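Local coordinates for protein alpha-1,2-mannosidase (Bacteroides thetaiotaomicron, PDB 2WW2) that hydrolyses alpha-mannosidic linkages with inversion of configuration, as a calcium-dependent family GH92 alpha-mannosidase of a human gut symbiont, at residues 148-156 with 165-173; 364-372 with 381-389. All coordinates share one frame; numbering follows the deposited sequence.

Contact 1 and contact 2 lie in different parts of the chain, the first within the GH92 N-terminal domain and the second within the catalytic domain, and their centres are about 30 Å apart. Contact 1 joins the two strands of a beta hairpin and the loops flanking them; it is partly buried, and waters bridge its polar groups alongside main-chain bonds and a tyrosine pair. Contact 2 is wholly buried and holds a loop against the start of a helix, where one carboxylate grips a serine and a methionine fills the apolar side. The two share no element; the nearest atoms of contact 1 and contact 2 are about 6 Å apart, without touching.

Contact 1. Residues 148-156 with 165-173; sequences DAYNGGSSI and VKGATRYNN
The rings of Tyr150 and Tyr171 form a T-shaped (edge-to-face) pair, the edge of Tyr150 directed at the face of Tyr171 with the planes at 60° and the centroids 4.5 Å apart. Tyr150 CE1 stands over the centre of the Tyr171 ring, and Tyr150 CD1 comes to 3.3 Å from Tyr171 CG. With CG anti to the backbone N (chi1 173°), Tyr171 presents its ring face to this edge, while Asn151 OD1 approaches Tyr171 CD1 obliquely at 3.3 Å, its amide plane 21° from that of the ring. Water 2 lies between the two hydroxyls; Tyr150 OH is also hydrogen-bonded with Gly49 N, and Tyr171 OH accepts from Asn173 ND2.

The guanidinium of Arg170 works through its edge. Its NH1 donates to Gly153 O at 2.9 Å, the acceptor lying in the guanidinium plane although the donor stands above the carbonyl plane. CB, CG and CD of the extended Arg170 side chain each lie 3.4 Å from Gly153 O, which the chain passes before NH1 turns in to bond it. Water 4, also in the guanidinium plane, accepts from NH2 and connects it to Ser155 OG.

Where the loops give way to paired strands, the backbone takes over: Ser155 and Ala168 form an antiparallel hydrogen-bonded pair, with Ser155 N to Ala168 O at 3.1 Å and Ala168 N to Ser155 O at 2.9 Å. At the next pair a side chain on Gly167 would clash with Ser155 O, and Ile156 CG2 packs on Val165 CG1 at 3.6 Å. Nearer the loops, water 1 donates to Ala149 O and Asn151 O and accepts from Arg170 N.

The hairpin of strands 154-159 and 164-169 belongs to the beta-rich N-terminal domain, flanked by strands 209-212 and 182-188 respectively. Ile156 and Val165 turn onto strand 216-221.

Contact 2. Residues 364-372 with 381-389; sequences SGFMPEWAS and GNNSVSLLV
Glu369 reaches from its loop to the first turn of helix 383-393 and grips Ser384 with both carboxylate oxygens. From CB the chain first places CG 3.7 Å from Gly381 O, then bends at chi2 (-65°), which brings CD to 3.5 Å from the same carbonyl oxygen. At the tip, OE1 accepts from Ser384 N at 3.0 Å on its syn side, the N-H pointing at it with an angle of 156°. The other oxygen, OE2, receives the Ser384 hydroxyl at 2.7 Å from above the carboxylate plane, and Gln411 NE2 as a further donor. Ser384 N and OG thus hold one oxygen each, which fixes the rotation of the carboxylate. With both oxygens gone, as with an alanine here, the N-H and hydroxyl of Ser384 would probably lose their mates in this buried spot.

Alongside, Pro368 O is buried against Ser384 CB with no polar partner in the model. Met367 covers the apolar side: its SD touches Leu388 CD1 at 3.6 Å, and the bend at chi3 (-77°) sets CE against Ser384 OG and Val385 CG2.

The loop joins helix 347-364 to strand 370-371, an outermost strand of a five-stranded antiparallel sheet. Helices 331-334 and 347-364 pack on both segments, while Val385 faces helix 444-465, consistent with the (alpha/alpha)6 barrel of GH92 catalytic domains.

Contact 1. Residues 148-156 with 165-173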
ATOM      1  N   ASP A 148     -45.832  12.456   8.585  1.00  7.79           N
ATOM      2  CA  ASP A 148     -44.781  12.804   9.532  1.00  7.48           C
ATOM      3  C   ASP A 148     -44.238  14.136   9.045  1.00  7.96           C
ATOM      4  O   ASP A 148     -43.685  14.226   7.948  1.00  7.18           O
ATOM      5  CB  ASP A 148     -43.721  11.688   9.535  1.00  7.86           C
ATOM      6  CG  ASP A 148     -42.541  11.978  10.460  1.00  8.78           C
ATOM      7  OD1 ASP A 148     -42.151  13.159  10.598  1.00  7.61           O
ATOM      8  OD2 ASP A 148     -42.002  11.009  11.046  1.00 10.06           O
ATOM      9  N   ALA A 149     -44.436  15.191   9.846  1.00  7.09           N
ATOM     10  CA  ALA A 149     -44.053  16.533   9.426  1.00  7.19           C
ATOM     11  C   ALA A 149     -42.674  16.925   9.956  1.00  7.31           C
ATOM     12  O   ALA A 149     -42.277  18.094   9.878  1.00  7.63           O
ATOM     13  CB  ALA A 149     -45.146  17.576   9.844  1.00  6.83           C
ATOM     14  N   TYR A 150     -41.961  15.933  10.485  1.00  7.25           N
ATOM     15  CA  TYR A 150     -40.562  16.049  10.927  1.00  7.55           C
ATOM     16  C   TYR A 150     -40.450  16.892  12.198  1.00  8.54           C
ATOM     17  O   TYR A 150     -41.462  17.368  12.725  1.00  8.92           O
ATOM     18  CB  TYR A 150     -39.700  16.658   9.821  1.00  7.18           C
ATOM     19  CG  TYR A 150     -38.542  15.794   9.372  1.00  7.25           C
ATOM     20  CD1 TYR A 150     -37.228  16.139   9.678  1.00  7.70           C
ATOM     21  CD2 TYR A 150     -38.757  14.639   8.631  1.00  9.07           C
ATOM     22  CE1 TYR A 150     -36.154  15.362   9.242  1.00  7.65           C
ATOM     23  CE2 TYR A 150     -37.686  13.839   8.199  1.00  9.00           C
ATOM     24  CZ  TYR A 150     -36.389  14.228   8.504  1.00  8.92           C
ATOM     25  OH  TYR A 150     -35.308  13.497   8.066  1.00  9.85           O
ATOM     26  N   ASN A 151     -39.229  17.077  12.691  1.00  9.22           N
ATOM     27  CA  ASN A 151     -39.033  17.927  13.867  1.00  9.82           C
ATOM     28  C   ASN A 151     -38.535  19.317  13.484  1.00  9.82           C
ATOM     29  O   ASN A 151     -38.504  19.660  12.301  1.00  9.38           O
ATOM     30  CB  ASN A 151     -38.116  17.273  14.907  1.00 10.78           C
ATOM     31  CG  ASN A 151     -36.691  17.099  14.409  1.00 14.21           C
ATOM     32  OD1 ASN A 151     -36.440  17.105  13.210  1.00 16.42           O
ATOM     33  ND2 ASN A 151     -35.749  16.944  15.336  1.00 16.59           N
ATOM     34  N   GLY A 152     -38.187  20.130  14.480  1.00  9.20           N
ATOM     35  CA  GLY A 152     -37.786  21.518  14.224  1.00  9.73           C
ATOM     36  C   GLY A 152     -38.930  22.533  14.243  1.00  9.99           C
ATOM     37  O   GLY A 152     -38.747  23.686  13.844  1.00  9.57           O
ATOM     38  N   GLY A 153     -40.116  22.116  14.690  1.00  9.99           N
ATOM     39  CA  GLY A 153     -41.261  23.035  14.773  1.00 10.54           C
ATOM     40  C   GLY A 153     -42.181  22.917  13.565  1.00 10.41           C
ATOM     41  O   GLY A 153     -42.101  23.717  12.628  1.00 11.14           O
ATOM     42  N   SER A 154     -43.049  21.917  13.587  1.00  9.22           N
ATOM     43  CA  SER A 154     -43.944  21.639  12.464  1.00  9.41           C
ATOM     44  C   SER A 154     -45.395  21.687  12.941  1.00  9.36           C
ATOM     45  O   SER A 154     -45.662  21.812  14.148  1.00  9.70           O
ATOM     46  CB  SER A 154     -43.627  20.265  11.878  1.00  8.50           C
ATOM     47  OG  SER A 154     -43.639  19.282  12.900  1.00  8.80           O
ATOM     48  N   SER A 155     -46.334  21.598  11.999  1.00  9.78           N
ATOM     49  CA  SER A 155     -47.762  21.585  12.345  1.00  9.75           C
ATOM     50  C   SER A 155     -48.516  20.798  11.291  1.00  9.78           C
ATOM     51  O   SER A 155     -48.125  20.768  10.110  1.00  9.79           O
ATOM     52  CB  SER A 155     -48.316  23.006  12.400  1.00 10.55           C
ATOM     53  OG  SER A 155     -48.162  23.632  11.126  1.00 11.59           O
ATOM     54  N   ILE A 156     -49.596  20.160  11.724  1.00  8.99           N
ATOM     55  CA  ILE A 156     -50.469  19.426  10.831  1.00  8.93           C
ATOM     56  C   ILE A 156     -51.916  19.697  11.212  1.00  9.48           C
ATOM     57  O   ILE A 156     -52.252  19.745  12.396  1.00  9.28           O
ATOM     58  CB  ILE A 156     -50.248  17.895  10.952  1.00  8.60           C
ATOM     59  CG1 ILE A 156     -48.778  17.531  10.717  1.00  9.41           C
ATOM     60  CG2 ILE A 156     -51.131  17.139   9.946  1.00  8.22           C
ATOM     61  CD1 ILE A 156     -48.481  16.039  10.985  1.00  9.52           C
ATOM     62  N   VAL A 165     -55.360  16.741   4.351  1.00  8.30           N
ATOM     63  CA  VAL A 165     -54.403  17.047   5.417  1.00  8.66           C
ATOM     64  C   VAL A 165     -53.511  18.178   4.937  1.00  8.74           C
ATOM     65  O   VAL A 165     -53.043  18.154   3.809  1.00  8.81           O
ATOM     66  CB  VAL A 165     -53.530  15.828   5.804  1.00  8.36           C
ATOM     67  CG1 VAL A 165     -52.367  16.264   6.703  1.00  9.18           C
ATOM     68  CG2 VAL A 165     -54.373  14.770   6.520  1.00  9.59           C
ATOM     69  N   LYS A 166     -53.290  19.180   5.778  1.00  9.36           N
ATOM     70  CA  LYS A 166     -52.379  20.260   5.419  1.00  9.31           C
ATOM     71  C   LYS A 166     -51.366  20.411   6.541  1.00  9.26           C
ATOM     72  O   LYS A 166     -51.616  19.964   7.659  1.00  9.32           O
ATOM     73  CB  LYS A 166     -53.156  21.567   5.230  1.00  9.75           C
ATOM     74  CG  LYS A 166     -54.178  21.486   4.085  1.00 12.29           C
ATOM     75  CD  LYS A 166     -54.945  22.799   3.897  1.00 16.16           C
ATOM     76  CE  LYS A 166     -55.951  22.652   2.759  1.00 19.22           C
ATOM     77  NZ  LYS A 166     -56.906  23.791   2.732  1.00 21.04           N
ATOM     78  N   GLY A 167     -50.228  21.047   6.270  1.00  8.65           N
ATOM     79  CA  GLY A 167     -49.253  21.233   7.343  1.00  7.94           C
ATOM     80  C   GLY A 167     -48.082  22.098   6.942  1.00  7.83           C
ATOM     81  O   GLY A 167     -48.001  22.582   5.799  1.00  7.20           O
ATOM     82  N   ALA A 168     -47.170  22.300   7.879  1.00  7.27           N
ATOM     83  CA  ALA A 168     -45.967  23.039   7.567  1.00  8.40           C
ATOM     84  C   ALA A 168     -44.805  22.296   8.171  1.00  8.54           C
ATOM     85  O   ALA A 168     -44.878  21.838   9.317  1.00  8.80           O
ATOM     86  CB  ALA A 168     -46.044  24.461   8.122  1.00  8.27           C
ATOM     87  N   THR A 169     -43.738  22.139   7.394  1.00  8.77           N
ATOM     88  CA  THR A 169     -42.524  21.547   7.924  1.00  8.29           C
ATOM     89  C   THR A 169     -41.437  22.604   7.877  1.00  8.15           C
ATOM     90  O   THR A 169     -41.307  23.322   6.886  1.00  8.86           O
ATOM     91  CB  THR A 169     -42.113  20.285   7.131  1.00  8.66           C
ATOM     92  OG1 THR A 169     -40.800  19.891   7.538  1.00  9.46           O
ATOM     93  CG2 THR A 169     -42.135  20.543   5.604  1.00  7.86           C
ATOM     94  N   ARG A 170     -40.661  22.715   8.949  1.00  8.02           N
ATOM     95  CA  ARG A 170     -39.630  23.747   9.020  1.00  8.38           C
ATOM     96  C   ARG A 170     -38.221  23.183   9.247  1.00  8.83           C
ATOM     97  O   ARG A 170     -37.245  23.939   9.328  1.00  8.63           O
ATOM     98  CB  ARG A 170     -39.993  24.757  10.117  1.00  8.30           C
ATOM     99  CG  ARG A 170     -41.275  25.503   9.810  1.00  8.41           C
ATOM    100  CD  ARG A 170     -41.607  26.560  10.892  1.00 11.46           C
ATOM    101  NE  ARG A 170     -42.890  27.192  10.606  1.00 12.27           N
ATOM    102  CZ  ARG A 170     -44.069  26.650  10.907  1.00 14.31           C
ATOM    103  NH1 ARG A 170     -44.133  25.469  11.514  1.00 13.42           N
ATOM    104  NH2 ARG A 170     -45.192  27.291  10.606  1.00 15.29           N
ATOM    105  N   TYR A 171     -38.118  21.859   9.351  1.00  8.38           N
ATOM    106  CA  TYR A 171     -36.826  21.222   9.533  1.00  9.08           C
ATOM    107  C   TYR A 171     -35.837  21.716   8.482  1.00  9.15           C
ATOM    108  O   TYR A 171     -36.186  21.872   7.303  1.00  8.94           O
ATOM    109  CB  TYR A 171     -36.949  19.701   9.432  1.00  9.16           C
ATOM    110  CG  TYR A 171     -35.611  18.979   9.454  1.00  9.46           C
ATOM    111  CD1 TYR A 171     -34.985  18.663  10.657  1.00  9.74           C
ATOM    112  CD2 TYR A 171     -34.979  18.605   8.266  1.00 10.51           C
ATOM    113  CE1 TYR A 171     -33.758  17.993  10.670  1.00 11.20           C
ATOM    114  CE2 TYR A 171     -33.751  17.943   8.265  1.00  9.19           C
ATOM    115  CZ  TYR A 171     -33.159  17.632   9.479  1.00  9.09           C
ATOM    116  OH  TYR A 171     -31.967  16.981   9.482  1.00 10.65           O
ATOM    117  N   ASN A 172     -34.606  21.971   8.913  1.00  8.53           N
ATOM    118  CA  ASN A 172     -33.565  22.393   7.974  1.00  9.27           C
ATOM    119  C   ASN A 172     -32.197  22.216   8.625  1.00  9.33           C
ATOM    120  O   ASN A 172     -32.097  21.954   9.835  1.00  8.55           O
ATOM    121  CB  ASN A 172     -33.750  23.863   7.548  1.00  8.24           C
ATOM    122  CG  ASN A 172     -33.564  24.825   8.690  1.00 10.04           C
ATOM    123  OD1 ASN A 172     -32.450  25.287   8.953  1.00 12.12           O
ATOM    124  ND2 ASN A 172     -34.658  25.166   9.368  1.00  9.19           N
ATOM    125  N   ASN A 173     -31.150  22.373   7.826  1.00  9.33           N
ATOM    126  CA  ASN A 173     -29.782  22.229   8.320  1.00  9.59           C
ATOM    127  C   ASN A 173     -28.989  23.519   8.120  1.00 10.27           C
ATOM    128  O   ASN A 173     -27.772  23.502   7.891  1.00  9.93           O
ATOM    129  CB  ASN A 173     -29.120  21.040   7.637  1.00 10.13           C
ATOM    130  CG  ASN A 173     -29.544  19.718   8.256  1.00  9.70           C
ATOM    131  OD1 ASN A 173     -28.865  19.229   9.140  1.00  8.82           O
ATOM    132  ND2 ASN A 173     -30.682  19.145   7.815  1.00  7.88           N
TER
HETATM  133  O   HOH W   1     -40.352  20.286  10.508  1.00  8.17           O
HETATM  134  O   HOH W   2     -32.819  14.483   7.556  1.00 11.51           O
HETATM  135  O   HOH W   3     -36.591  24.130  12.317  1.00 20.00           O
HETATM  136  O   HOH W   4     -47.958  26.417  10.819  1.00 18.50           O

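Contact 2. Residues 364-372 with 381-389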
ATOM      1  N   SER A 364     -28.533  38.722  -1.471  1.00  9.57           N
ATOM      2  CA  SER A 364     -27.661  38.395  -0.333  1.00  9.72           C
ATOM      3  C   SER A 364     -26.327  39.138  -0.284  1.00  9.54           C
ATOM      4  O   SER A 364     -25.651  39.131   0.743  1.00  9.27           O
ATOM      5  CB  SER A 364     -27.359  36.890  -0.311  1.00  9.70           C
ATOM      6  OG  SER A 364     -26.396  36.573  -1.294  1.00 10.12           O
ATOM      7  N   GLY A 365     -25.914  39.728  -1.397  1.00  9.61           N
ATOM      8  CA  GLY A 365     -24.602  40.395  -1.442  1.00  9.09           C
ATOM      9  C   GLY A 365     -23.487  39.534  -2.023  1.00  9.20           C
ATOM     10  O   GLY A 365     -22.428  40.057  -2.404  1.00  9.02           O
ATOM     11  N   PHE A 366     -23.715  38.218  -2.099  1.00  8.48           N
ATOM     12  CA  PHE A 366     -22.720  37.311  -2.664  1.00  7.85           C
ATOM     13  C   PHE A 366     -23.375  36.328  -3.623  1.00  8.17           C
ATOM     14  O   PHE A 366     -24.519  35.919  -3.421  1.00  7.71           O
ATOM     15  CB  PHE A 366     -22.016  36.504  -1.557  1.00  7.34           C
ATOM     16  CG  PHE A 366     -21.030  37.308  -0.723  1.00  8.94           C
ATOM     17  CD1 PHE A 366     -19.704  37.426  -1.117  1.00  8.38           C
ATOM     18  CD2 PHE A 366     -21.426  37.895   0.472  1.00  9.03           C
ATOM     19  CE1 PHE A 366     -18.780  38.133  -0.355  1.00 10.37           C
ATOM     20  CE2 PHE A 366     -20.514  38.610   1.245  1.00 10.51           C
ATOM     21  CZ  PHE A 366     -19.184  38.737   0.824  1.00  9.90           C
ATOM     22  N   MET A 367     -22.637  35.897  -4.637  1.00  8.09           N
ATOM     23  CA  MET A 367     -23.084  34.760  -5.425  1.00  8.25           C
ATOM     24  C   MET A 367     -22.914  33.489  -4.602  1.00  8.04           C
ATOM     25  O   MET A 367     -21.998  33.384  -3.780  1.00  8.63           O
ATOM     26  CB  MET A 367     -22.286  34.633  -6.724  1.00  7.99           C
ATOM     27  CG  MET A 367     -22.433  35.837  -7.646  1.00  8.98           C
ATOM     28  SD  MET A 367     -21.645  35.546  -9.247  1.00 11.18           S
ATOM     29  CE  MET A 367     -19.917  35.776  -8.815  1.00  8.49           C
ATOM     30  N   PRO A 368     -23.802  32.507  -4.808  1.00  8.06           N
ATOM     31  CA  PRO A 368     -23.637  31.276  -4.044  1.00  8.39           C
ATOM     32  C   PRO A 368     -22.482  30.423  -4.581  1.00  8.10           C
ATOM     33  O   PRO A 368     -22.096  30.573  -5.753  1.00  7.87           O
ATOM     34  CB  PRO A 368     -24.959  30.545  -4.260  1.00  8.67           C
ATOM     35  CG  PRO A 368     -25.475  31.058  -5.584  1.00  8.69           C
ATOM     36  CD  PRO A 368     -24.940  32.465  -5.732  1.00  7.83           C
ATOM     37  N   GLU A 369     -21.942  29.545  -3.725  1.00  7.57           N
ATOM     38  CA  GLU A 369     -20.943  28.572  -4.139  1.00  7.63           C
ATOM     39  C   GLU A 369     -21.504  27.187  -3.796  1.00  8.32           C
ATOM     40  O   GLU A 369     -21.700  26.375  -4.691  1.00  7.88           O
ATOM     41  CB  GLU A 369     -19.574  28.837  -3.491  1.00  7.88           C
ATOM     42  CG  GLU A 369     -18.936  30.201  -3.846  1.00  8.30           C
ATOM     43  CD  GLU A 369     -18.577  30.363  -5.320  1.00 10.54           C
ATOM     44  OE1 GLU A 369     -18.644  29.362  -6.063  1.00 10.13           O
ATOM     45  OE2 GLU A 369     -18.238  31.496  -5.754  1.00 10.27           O
ATOM     46  N   TRP A 370     -21.786  26.948  -2.515  1.00  8.24           N
ATOM     47  CA  TRP A 370     -22.654  25.827  -2.102  1.00  8.32           C
ATOM     48  C   TRP A 370     -23.956  26.432  -1.564  1.00  8.32           C
ATOM     49  O   TRP A 370     -23.923  27.288  -0.679  1.00  9.01           O
ATOM     50  CB  TRP A 370     -21.977  24.970  -1.009  1.00  7.83           C
ATOM     51  CG  TRP A 370     -21.835  23.513  -1.404  1.00  7.75           C
ATOM     52  CD1 TRP A 370     -20.674  22.844  -1.678  1.00  7.48           C
ATOM     53  CD2 TRP A 370     -22.905  22.567  -1.602  1.00  7.89           C
ATOM     54  NE1 TRP A 370     -20.955  21.521  -2.023  1.00  6.97           N
ATOM     55  CE2 TRP A 370     -22.315  21.335  -1.977  1.00  9.73           C
ATOM     56  CE3 TRP A 370     -24.299  22.637  -1.470  1.00  9.78           C
ATOM     57  CZ2 TRP A 370     -23.076  20.189  -2.242  1.00  9.54           C
ATOM     58  CZ3 TRP A 370     -25.065  21.503  -1.760  1.00  9.80           C
ATOM     59  CH2 TRP A 370     -24.442  20.288  -2.136  1.00 12.00           C
ATOM     60  N   ALA A 371     -25.094  26.013  -2.118  1.00  8.15           N
ATOM     61  CA  ALA A 371     -26.405  26.509  -1.703  1.00  7.78           C
ATOM     62  C   ALA A 371     -27.314  25.338  -1.384  1.00  8.17           C
ATOM     63  O   ALA A 371     -27.408  24.387  -2.175  1.00  7.98           O
ATOM     64  CB  ALA A 371     -27.046  27.339  -2.839  1.00  8.20           C
ATOM     65  N   SER A 372     -28.000  25.419  -0.246  1.00  7.88           N
ATOM     66  CA  SER A 372     -28.990  24.403   0.124  1.00  8.47           C
ATOM     67  C   SER A 372     -29.809  24.819   1.362  1.00  8.42           C
ATOM     68  O   SER A 372     -29.476  24.449   2.489  1.00  9.34           O
ATOM     69  CB  SER A 372     -28.295  23.058   0.401  1.00  8.20           C
ATOM     70  OG  SER A 372     -29.253  22.022   0.612  1.00  7.84           O
ATOM     71  N   GLY A 381     -13.484  27.817  -3.492  1.00  8.22           N
ATOM     72  CA  GLY A 381     -13.421  28.315  -4.868  1.00  8.90           C
ATOM     73  C   GLY A 381     -14.423  29.414  -5.184  1.00  9.05           C
ATOM     74  O   GLY A 381     -15.261  29.768  -4.342  1.00  8.99           O
ATOM     75  N   ASN A 382     -14.337  29.944  -6.407  1.00  8.68           N
ATOM     76  CA  ASN A 382     -15.272  30.950  -6.893  1.00  8.95           C
ATOM     77  C   ASN A 382     -15.860  30.438  -8.204  1.00  9.01           C
ATOM     78  O   ASN A 382     -15.897  31.141  -9.220  1.00  8.03           O
ATOM     79  CB  ASN A 382     -14.539  32.287  -7.140  1.00  9.19           C
ATOM     80  CG  ASN A 382     -14.091  32.962  -5.846  1.00 10.59           C
ATOM     81  OD1 ASN A 382     -14.671  32.758  -4.755  1.00 15.16           O
ATOM     82  ND2 ASN A 382     -13.065  33.760  -5.951  1.00  8.07           N
ATOM     83  N   ASN A 383     -16.315  29.191  -8.196  1.00  9.17           N
ATOM     84  CA  ASN A 383     -16.769  28.605  -9.435  1.00  9.12           C
ATOM     85  C   ASN A 383     -18.153  29.062  -9.903  1.00  9.22           C
ATOM     86  O   ASN A 383     -18.566  28.761 -11.031  1.00  9.48           O
ATOM     87  CB  ASN A 383     -16.615  27.085  -9.382  1.00  9.56           C
ATOM     88  CG  ASN A 383     -15.169  26.683  -9.169  1.00  9.49           C
ATOM     89  OD1 ASN A 383     -14.815  26.052  -8.154  1.00 12.37           O
ATOM     90  ND2 ASN A 383     -14.314  27.093 -10.093  1.00  5.15           N
ATOM     91  N   SER A 384     -18.851  29.816  -9.058  1.00  8.50           N
ATOM     92  CA  SER A 384     -20.002  30.573  -9.524  1.00  8.46           C
ATOM     93  C   SER A 384     -19.619  31.344 -10.808  1.00  8.27           C
ATOM     94  O   SER A 384     -20.411  31.471 -11.756  1.00  7.39           O
ATOM     95  CB  SER A 384     -20.444  31.574  -8.457  1.00  7.79           C
ATOM     96  OG  SER A 384     -19.345  32.391  -8.049  1.00 10.14           O
ATOM     97  N   VAL A 385     -18.409  31.891 -10.805  1.00  8.08           N
ATOM     98  CA  VAL A 385     -17.927  32.671 -11.941  1.00  8.18           C
ATOM     99  C   VAL A 385     -17.850  31.806 -13.196  1.00  8.52           C
ATOM    100  O   VAL A 385     -18.214  32.222 -14.306  1.00  9.21           O
ATOM    101  CB  VAL A 385     -16.543  33.260 -11.613  1.00  8.23           C
ATOM    102  CG1 VAL A 385     -15.949  33.919 -12.831  1.00  9.45           C
ATOM    103  CG2 VAL A 385     -16.683  34.260 -10.425  1.00  7.97           C
ATOM    104  N   SER A 386     -17.397  30.582 -13.022  1.00  8.74           N
ATOM    105  CA  SER A 386     -17.272  29.673 -14.156  1.00  8.67           C
ATOM    106  C   SER A 386     -18.624  29.417 -14.835  1.00  8.79           C
ATOM    107  O   SER A 386     -18.724  29.440 -16.064  1.00  8.43           O
ATOM    108  CB  SER A 386     -16.643  28.345 -13.710  1.00  8.95           C
ATOM    109  OG  SER A 386     -16.668  27.411 -14.787  1.00 10.00           O
ATOM    110  N   LEU A 387     -19.669  29.172 -14.050  1.00  8.60           N
ATOM    111  CA  LEU A 387     -20.999  28.953 -14.641  1.00  8.36           C
ATOM    112  C   LEU A 387     -21.434  30.145 -15.485  1.00  8.28           C
ATOM    113  O   LEU A 387     -21.950  29.991 -16.589  1.00  7.72           O
ATOM    114  CB  LEU A 387     -22.050  28.742 -13.553  1.00  8.63           C
ATOM    115  CG  LEU A 387     -22.281  27.288 -13.124  1.00  8.99           C
ATOM    116  CD1 LEU A 387     -21.016  26.721 -12.456  1.00  5.53           C
ATOM    117  CD2 LEU A 387     -23.485  27.247 -12.162  1.00 11.06           C
ATOM    118  N   LEU A 388     -21.235  31.342 -14.956  1.00  7.44           N
ATOM    119  CA  LEU A 388     -21.607  32.534 -15.702  1.00  7.47           C
ATOM    120  C   LEU A 388     -20.775  32.691 -16.979  1.00  7.27           C
ATOM    121  O   LEU A 388     -21.302  32.979 -18.054  1.00  6.58           O
ATOM    122  CB  LEU A 388     -21.468  33.789 -14.820  1.00  7.38           C
ATOM    123  CG  LEU A 388     -22.384  33.919 -13.587  1.00  7.74           C
ATOM    124  CD1 LEU A 388     -22.086  35.237 -12.829  1.00  6.78           C
ATOM    125  CD2 LEU A 388     -23.832  33.907 -14.034  1.00  9.19           C
ATOM    126  N   VAL A 389     -19.462  32.535 -16.857  1.00  7.54           N
ATOM    127  CA  VAL A 389     -18.582  32.832 -18.007  1.00  7.11           C
ATOM    128  C   VAL A 389     -18.634  31.724 -19.068  1.00  7.46           C
ATOM    129  O   VAL A 389     -18.659  31.992 -20.281  1.00  6.79           O
ATOM    130  CB  VAL A 389     -17.144  33.070 -17.540  1.00  7.33           C
ATOM    131  CG1 VAL A 389     -16.212  33.209 -18.756  1.00  6.79           C
ATOM    132  CG2 VAL A 389     -17.103  34.335 -16.641  1.00  4.77           C
TER